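Local coordinates for putative esterase Rv1847/MT1895 (Mycobacterium tuberculosis, PDB 3S4K), which probably hydrolyses acyl-CoA thioesters, perhaps 1,4-dihydroxy-2-naphthoyl-CoA, as a PaaI-family hotdog-fold thioesterase, at residues Gly52-Glu64 with Asn89-Val102. Numbering follows the deposited sequence.
Sequences GVVHGGVYCAMIE and NNTDFVRSISSGMV. With EDO (1,2-ethanediol), chain D; EDO (1,2-ethanediol), chain H.
Asn89 grips the helix 56-64 through its amide nitrogen, which donates twice. One bond runs from Asn89 ND2 to Glu64 OE1 (3.1 Å), nearly straight at 166° and in the amide plane, and takes the anti lone pair of the carboxylate. The other goes from Asn89 ND2 to Cys60 O, more bent, reaching that carbonyl from the face opposite the helical donor Glu64 N. With CG anti to the backbone N (chi1 176°), the Asn89 amide is carried toward the helix, and its rotation is fixed from the other end too, since Thr91 OG1 donates to Asn89 OD1 (2.8 Å).

Further along the strand, the contacts become van der Waals. Ile63 and Thr91 meet tip to tip, Ile63 CD1 resting on both OG1 and CG2 of Thr91, and Cys60 SG sits at the edge of the Phe93 ring, 3.8 Å from CZ. Gly56 lets that ring close onto the helix start: Phe93 CE1 lies 3.3 Å from Gly56 O.

This is the hotdog fold, a long helix lying against a curled antiparallel sheet. Strand 83-93 pairs with a strand of the second subunit, so the sheet continues through the dimer, and His55, which caps the helix by accepting from Gly57 N at ND1, has its NE2 hydrogen-bonded to Ser65 OG of that subunit.

Beyond the strand, the turn before strand 100-108 clasps the residues preceding the helix. Val54 N donates to Ile97 O (3.1 Å), and Ser98 OG to Gly52 O (2.6 Å). Val54 and Ile97 lie side by side, while Val54 CG1 lies over one face of the Tyr59 ring, toward its rim. The Tyr59 hydroxyl touches Ile97 CG1 and shares a water with Arg95 O and Ile97 N. Deeper in, Met62 SD packs on Val102 CG2 at 3.8 Å.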
ATOM      1  N   GLY A  52     -10.094   4.532 -13.747  1.00 18.37           N
ATOM      2  CA  GLY A  52      -9.272   4.057 -14.829  1.00 16.27           C
ATOM      3  C   GLY A  52      -7.807   4.413 -14.734  1.00 14.37           C
ATOM      4  O   GLY A  52      -7.114   4.350 -15.736  1.00 13.85           O
ATOM      5  N   VAL A  53      -7.335   4.770 -13.534  1.00 12.29           N
ATOM      6  CA  VAL A  53      -5.915   4.987 -13.287  1.00 11.66           C
ATOM      7  C   VAL A  53      -5.423   3.980 -12.239  1.00 10.86           C
ATOM      8  O   VAL A  53      -6.221   3.340 -11.580  1.00 10.11           O
ATOM      9  CB  VAL A  53      -5.596   6.451 -12.852  1.00 11.20           C
ATOM     10  CG1 VAL A  53      -5.957   7.431 -13.979  1.00 13.02           C
ATOM     11  CG2 VAL A  53      -6.306   6.814 -11.583  1.00 12.33           C
ATOM     12  N   VAL A  54      -4.112   3.838 -12.093  1.00  9.48           N
ATOM     13  CA  VAL A  54      -3.550   2.815 -11.213  1.00  9.93           C
ATOM     14  C   VAL A  54      -4.044   3.042  -9.775  1.00  9.16           C
ATOM     15  O   VAL A  54      -4.001   4.175  -9.261  1.00 10.71           O
ATOM     16  CB  VAL A  54      -2.000   2.841 -11.240  1.00  9.68           C
ATOM     17  CG1 VAL A  54      -1.408   1.843 -10.207  1.00 10.53           C
ATOM     18  CG2 VAL A  54      -1.466   2.588 -12.671  1.00  9.61           C
ATOM     19  N   HIS A  55      -4.524   1.984  -9.130  1.00  8.55           N
ATOM     20  CA  HIS A  55      -4.894   1.999  -7.699  1.00  8.69           C
ATOM     21  C   HIS A  55      -3.648   2.292  -6.868  1.00  9.12           C
ATOM     22  O   HIS A  55      -2.608   1.638  -7.022  1.00  9.83           O
ATOM     23  CB  HIS A  55      -5.472   0.643  -7.335  1.00  8.80           C
ATOM     24  CG  HIS A  55      -6.136   0.577  -5.997  1.00  8.86           C
ATOM     25  ND1 HIS A  55      -5.451   0.733  -4.814  1.00  9.20           N
ATOM     26  CD2 HIS A  55      -7.418   0.288  -5.655  1.00  9.75           C
ATOM     27  CE1 HIS A  55      -6.283   0.565  -3.800  1.00 11.45           C
ATOM     28  NE2 HIS A  55      -7.482   0.297  -4.284  1.00 13.25           N
ATOM     29  N   GLY A  56      -3.716   3.314  -6.023  1.00  9.14           N
ATOM     30  CA  GLY A  56      -2.558   3.694  -5.213  1.00  9.06           C
ATOM     31  C   GLY A  56      -1.949   2.549  -4.417  1.00  8.34           C
ATOM     32  O   GLY A  56      -0.717   2.479  -4.204  1.00  8.64           O
ATOM     33  N   GLY A  57      -2.817   1.664  -3.953  1.00  7.51           N
ATOM     34  CA  GLY A  57      -2.409   0.423  -3.291  1.00  7.33           C
ATOM     35  C   GLY A  57      -1.379  -0.394  -4.036  1.00  6.96           C
ATOM     36  O   GLY A  57      -0.571  -1.085  -3.418  1.00  7.11           O
ATOM     37  N   VAL A  58      -1.433  -0.368  -5.370  1.00  6.96           N
ATOM     38  CA  VAL A  58      -0.463  -1.097  -6.206  1.00  7.61           C
ATOM     39  C   VAL A  58       0.943  -0.569  -5.982  1.00  7.06           C
ATOM     40  O   VAL A  58       1.886  -1.339  -5.752  1.00  6.62           O
ATOM     41  CB  VAL A  58      -0.843  -0.978  -7.698  1.00  7.59           C
ATOM     42  CG1 VAL A  58       0.277  -1.463  -8.650  1.00  8.80           C
ATOM     43  CG2 VAL A  58      -2.155  -1.702  -7.956  1.00  9.20           C
ATOM     44  N   TYR A  59       1.066   0.754  -6.004  1.00  7.58           N
ATOM     45  CA  TYR A  59       2.337   1.416  -5.715  1.00  7.23           C
ATOM     46  C   TYR A  59       2.789   1.185  -4.276  1.00  7.35           C
ATOM     47  O   TYR A  59       3.954   0.878  -4.044  1.00  6.56           O
ATOM     48  CB  TYR A  59       2.271   2.920  -5.975  1.00  8.14           C
ATOM     49  CG  TYR A  59       2.005   3.289  -7.421  1.00  7.78           C
ATOM     50  CD1 TYR A  59       2.729   2.720  -8.450  1.00  7.66           C
ATOM     51  CD2 TYR A  59       1.070   4.259  -7.743  1.00  9.31           C
ATOM     52  CE1 TYR A  59       2.489   3.058  -9.776  1.00  8.63           C
ATOM     53  CE2 TYR A  59       0.822   4.617  -9.066  1.00  8.44           C
ATOM     54  CZ  TYR A  59       1.532   4.028 -10.070  1.00  7.59           C
ATOM     55  OH  TYR A  59       1.290   4.398 -11.374  1.00  9.19           O
ATOM     56  N   CYS A  60       1.892   1.371  -3.317  1.00  6.77           N
ATOM     57  CA  CYS A  60       2.206   0.970  -1.938  1.00  7.08           C
ATOM     58  C   CYS A  60       2.809  -0.428  -1.843  1.00  6.54           C
ATOM     59  O   CYS A  60       3.803  -0.644  -1.169  1.00  5.55           O
ATOM     60  CB  CYS A  60       0.970   1.047  -1.085  1.00  7.62           C
ATOM     61  SG  CYS A  60       0.317   2.699  -0.865  1.00 10.54           S
ATOM     62  N   ALA A  61       2.198  -1.381  -2.535  1.00  6.52           N
ATOM     63  CA  ALA A  61       2.622  -2.763  -2.470  1.00  6.73           C
ATOM     64  C   ALA A  61       3.975  -3.000  -3.128  1.00  7.25           C
ATOM     65  O   ALA A  61       4.838  -3.721  -2.619  1.00  6.94           O
ATOM     66  CB  ALA A  61       1.535  -3.663  -3.117  1.00  7.42           C
ATOM     67  N   MET A  62       4.153  -2.376  -4.281  1.00  8.40           N
ATOM     68  CA  MET A  62       5.426  -2.396  -5.017  0.50  8.26           C
ATOM     69  C   MET A  62       6.555  -1.885  -4.137  1.00  8.13           C
ATOM     70  O   MET A  62       7.626  -2.505  -4.012  1.00  7.24           O
ATOM     71  CB  MET A  62       5.366  -1.476  -6.238  0.50  9.07           C
ATOM     72  CG  MET A  62       4.855  -2.083  -7.516  0.50 10.14           C
ATOM     73  SD  MET A  62       5.270  -0.973  -8.894  0.50 13.44           S
ATOM     74  CE  MET A  62       7.017  -1.268  -9.150  0.50 10.54           C
ATOM     75  N   ILE A  63       6.309  -0.739  -3.523  1.00  7.16           N
ATOM     76  CA  ILE A  63       7.267  -0.089  -2.639  1.00  6.86           C
ATOM     77  C   ILE A  63       7.579  -1.023  -1.475  1.00  7.21           C
ATOM     78  O   ILE A  63       8.729  -1.227  -1.131  1.00  6.80           O
ATOM     79  CB  ILE A  63       6.720   1.304  -2.215  1.00  6.29           C
ATOM     80  CG1 ILE A  63       6.875   2.275  -3.381  1.00  7.87           C
ATOM     81  CG2 ILE A  63       7.381   1.847  -0.894  1.00  6.31           C
ATOM     82  CD1 ILE A  63       5.939   3.463  -3.329  1.00  9.44           C
ATOM     83  N   GLU A  64       6.556  -1.653  -0.916  1.00  6.46           N
ATOM     84  CA  GLU A  64       6.757  -2.572   0.213  1.00  7.54           C
ATOM     85  C   GLU A  64       7.643  -3.764  -0.161  1.00  7.81           C
ATOM     86  O   GLU A  64       8.595  -4.108   0.566  1.00  7.84           O
ATOM     87  CB  GLU A  64       5.389  -3.038   0.732  1.00  7.63           C
ATOM     88  CG  GLU A  64       5.445  -3.934   1.975  1.00  9.87           C
ATOM     89  CD  GLU A  64       5.760  -3.192   3.254  1.00 13.16           C
ATOM     90  OE1 GLU A  64       5.796  -1.940   3.244  1.00 10.22           O
ATOM     91  OE2 GLU A  64       5.970  -3.883   4.288  1.00 17.73           O
ATOM     92  N   ASN A  89       4.947   2.097   6.214  1.00  5.88           N
ATOM     93  CA  ASN A  89       5.058   2.350   4.770  1.00  6.58           C
ATOM     94  C   ASN A  89       4.367   3.677   4.496  1.00  7.43           C
ATOM     95  O   ASN A  89       3.143   3.820   4.750  1.00  7.78           O
ATOM     96  CB  ASN A  89       4.418   1.216   3.945  1.00  7.08           C
ATOM     97  CG  ASN A  89       4.409   1.483   2.421  1.00  7.49           C
ATOM     98  OD1 ASN A  89       4.060   2.582   1.939  1.00 10.93           O
ATOM     99  ND2 ASN A  89       4.704   0.417   1.644  1.00  5.98           N
ATOM    100  N   ASN A  90       5.143   4.647   4.011  1.00  6.76           N
ATOM    101  CA  ASN A  90       4.659   6.010   3.814  1.00  6.72           C
ATOM    102  C   ASN A  90       4.942   6.386   2.380  1.00  6.60           C
ATOM    103  O   ASN A  90       6.095   6.630   2.021  1.00  6.57           O
ATOM    104  CB  ASN A  90       5.344   6.972   4.779  1.00  7.08           C
ATOM    105  CG  ASN A  90       4.682   8.337   4.801  1.00  9.70           C
ATOM    106  OD1 ASN A  90       4.198   8.794   3.801  1.00 15.26           O
ATOM    107  ND2 ASN A  90       4.650   8.976   5.965  1.00 17.31           N
ATOM    108  N   THR A  91       3.868   6.380   1.573  1.00  6.67           N
ATOM    109  CA  THR A  91       3.947   6.532   0.129  1.00  6.34           C
ATOM    110  C   THR A  91       3.259   7.800  -0.310  1.00  6.77           C
ATOM    111  O   THR A  91       2.122   8.089   0.104  1.00  7.71           O
ATOM    112  CB  THR A  91       3.272   5.351  -0.589  1.00  6.26           C
ATOM    113  OG1 THR A  91       4.020   4.176  -0.310  1.00  7.70           O
ATOM    114  CG2 THR A  91       3.260   5.620  -2.073  1.00  6.60           C
ATOM    115  N   ASP A  92       3.948   8.551  -1.164  1.00  6.13           N
ATOM    116  CA  ASP A  92       3.379   9.750  -1.778  1.00  7.08           C
ATOM    117  C   ASP A  92       3.069   9.404  -3.218  1.00  8.16           C
ATOM    118  O   ASP A  92       3.883   8.782  -3.909  1.00  8.06           O
ATOM    119  CB  ASP A  92       4.373  10.917  -1.715  1.00  8.11           C
ATOM    120  CG  ASP A  92       4.633  11.372  -0.317  1.00 10.15           C
ATOM    121  OD1 ASP A  92       3.699  11.932   0.341  1.00 11.58           O
ATOM    122  OD2 ASP A  92       5.768  11.169   0.155  1.00 14.49           O
ATOM    123  N   PHE A  93       1.868   9.775  -3.640  1.00  8.52           N
ATOM    124  CA  PHE A  93       1.407   9.577  -4.993  1.00  8.91           C
ATOM    125  C   PHE A  93       1.629  10.866  -5.762  1.00  9.00           C
ATOM    126  O   PHE A  93       1.230  11.942  -5.317  1.00  8.85           O
ATOM    127  CB  PHE A  93      -0.072   9.221  -4.975  1.00  9.06           C
ATOM    128  CG  PHE A  93      -0.399   8.050  -4.093  1.00  9.63           C
ATOM    129  CD1 PHE A  93       0.146   6.788  -4.346  1.00  7.38           C
ATOM    130  CD2 PHE A  93      -1.233   8.206  -3.002  1.00  8.51           C
ATOM    131  CE1 PHE A  93      -0.159   5.710  -3.547  1.00  9.00           C
ATOM    132  CE2 PHE A  93      -1.543   7.120  -2.194  1.00  8.83           C
ATOM    133  CZ  PHE A  93      -0.989   5.865  -2.464  1.00  8.57           C
ATOM    134  N   VAL A  94       2.234  10.757  -6.941  1.00  9.30           N
ATOM    135  CA  VAL A  94       2.673  11.915  -7.677  1.00  9.88           C
ATOM    136  C   VAL A  94       1.927  12.141  -8.985  1.00 10.27           C
ATOM    137  O   VAL A  94       1.564  13.270  -9.271  1.00 10.38           O
ATOM    138  CB  VAL A  94       4.213  11.833  -7.936  1.00 10.08           C
ATOM    139  CG1 VAL A  94       4.731  13.078  -8.653  1.00 12.27           C
ATOM    140  CG2 VAL A  94       4.962  11.641  -6.619  1.00 11.17           C
ATOM    141  N   ARG A  95       1.685  11.081  -9.764  1.00 10.23           N
ATOM    142  CA  ARG A  95       1.117  11.210 -11.108  0.50 11.17           C
ATOM    143  C   ARG A  95       0.262   9.999 -11.424  1.00 11.05           C
ATOM    144  O   ARG A  95       0.623   8.874 -11.099  1.00 11.22           O
ATOM    145  CB  ARG A  95       2.225  11.339 -12.170  0.50 11.29           C
ATOM    146  CG  ARG A  95       1.707  11.592 -13.601  0.50 13.15           C
ATOM    147  CD  ARG A  95       2.833  11.846 -14.594  0.50 15.41           C
ATOM    148  NE  ARG A  95       3.436  13.163 -14.431  0.50 17.21           N
ATOM    149  CZ  ARG A  95       2.877  14.298 -14.842  0.50 19.58           C
ATOM    150  NH1 ARG A  95       1.691  14.279 -15.433  0.50 20.68           N
ATOM    151  NH2 ARG A  95       3.502  15.451 -14.656  0.50 20.94           N
ATOM    152  N   SER A  96      -0.880  10.260 -12.064  1.00 11.87           N
ATOM    153  CA  SER A  96      -1.846   9.245 -12.464  1.00 12.36           C
ATOM    154  C   SER A  96      -1.618   8.783 -13.911  1.00 12.64           C
ATOM    155  O   SER A  96      -1.646   9.586 -14.854  1.00 13.27           O
ATOM    156  CB  SER A  96      -3.280   9.788 -12.343  1.00 13.20           C
ATOM    157  OG  SER A  96      -3.611  10.057 -10.997  1.00 15.02           O
ATOM    158  N   ILE A  97      -1.403   7.482 -14.070  1.00 12.30           N
ATOM    159  CA  ILE A  97      -1.283   6.852 -15.390  1.00 11.92           C
ATOM    160  C   ILE A  97      -2.255   5.668 -15.474  1.00 11.89           C
ATOM    161  O   ILE A  97      -2.796   5.242 -14.461  1.00 11.00           O
ATOM    162  CB  ILE A  97       0.167   6.393 -15.681  1.00 11.77           C
ATOM    163  CG1 ILE A  97       0.609   5.266 -14.728  1.00 12.37           C
ATOM    164  CG2 ILE A  97       1.134   7.592 -15.597  1.00 12.67           C
ATOM    165  CD1 ILE A  97       1.979   4.588 -15.077  1.00 11.00           C
ATOM    166  N   SER A  98      -2.483   5.171 -16.694  1.00 11.87           N
ATOM    167  CA  SER A  98      -3.476   4.136 -16.970  1.00 13.45           C
ATOM    168  C   SER A  98      -2.942   2.880 -17.663  1.00 13.60           C
ATOM    169  O   SER A  98      -3.693   1.900 -17.824  1.00 14.16           O
ATOM    170  CB  SER A  98      -4.565   4.734 -17.855  1.00 14.10           C
ATOM    171  OG  SER A  98      -5.363   5.610 -17.105  1.00 17.36           O
ATOM    172  N   SER A  99      -1.689   2.929 -18.118  1.00 13.16           N
ATOM    173  CA  SER A  99      -1.086   1.828 -18.862  1.00 13.82           C
ATOM    174  C   SER A  99       0.436   1.965 -18.934  1.00 13.17           C
ATOM    175  O   SER A  99       1.006   2.980 -18.503  1.00 12.53           O
ATOM    176  CB  SER A  99      -1.663   1.780 -20.283  1.00 14.03           C
ATOM    177  OG  SER A  99      -1.187   2.861 -21.065  1.00 16.57           O
ATOM    178  N   GLY A 100       1.082   0.945 -19.499  1.00 12.70           N
ATOM    179  CA  GLY A 100       2.543   0.909 -19.649  1.00 12.12           C
ATOM    180  C   GLY A 100       3.239   0.312 -18.446  1.00 11.29           C
ATOM    181  O   GLY A 100       2.598  -0.017 -17.440  1.00 11.46           O
ATOM    182  N   MET A 101       4.560   0.202 -18.539  1.00 10.33           N
ATOM    183  CA  MET A 101       5.388  -0.373 -17.471  1.00  9.30           C
ATOM    184  C   MET A 101       5.741   0.696 -16.443  1.00  8.70           C
ATOM    185  O   MET A 101       5.908   1.872 -16.780  1.00  8.62           O
ATOM    186  CB  MET A 101       6.706  -0.912 -18.060  1.00  9.02           C
ATOM    187  CG  MET A 101       6.544  -2.063 -19.044  1.00 10.92           C
ATOM    188  SD  MET A 101       6.106  -3.617 -18.256  1.00 11.39           S
ATOM    189  CE  MET A 101       7.502  -3.938 -17.166  1.00 12.16           C
ATOM    190  N   VAL A 102       5.871   0.268 -15.190  1.00  8.37           N
ATOM    191  CA  VAL A 102       6.416   1.101 -14.116  1.00  7.55           C
ATOM    192  C   VAL A 102       7.572   0.343 -13.480  1.00  6.94           C
ATOM    193  O   VAL A 102       7.594  -0.889 -13.486  1.00  7.14           O
ATOM    194  CB  VAL A 102       5.347   1.517 -13.073  1.00  7.90           C
ATOM    195  CG1 VAL A 102       4.319   2.452 -13.735  1.00  7.30           C
ATOM    196  CG2 VAL A 102       4.679   0.293 -12.430  1.00  8.74           C
TER
HETATM  197  C1  EDO D 142       2.943  14.698  -4.708  1.00 16.49           C
HETATM  198  O1  EDO D 142       2.550  13.726  -3.736  1.00 15.40           O
HETATM  199  C2  EDO D 142       1.721  15.381  -5.304  1.00 17.78           C
HETATM  200  O2  EDO D 142       1.024  16.133  -4.293  1.00 15.96           O
HETATM  201  C1  EDO H 141      -3.848   8.134  -6.042  1.00 25.11           C
HETATM  202  O1  EDO H 141      -5.289   8.116  -5.962  1.00 26.58           O
HETATM  203  C2  EDO H 141      -3.370   7.670  -7.414  1.00 25.69           C
HETATM  204  O2  EDO H 141      -3.744   8.571  -8.465  1.00 23.94           O
HETATM  205  O   HOH W   1      -0.501   6.384 -11.514  1.00  7.62           O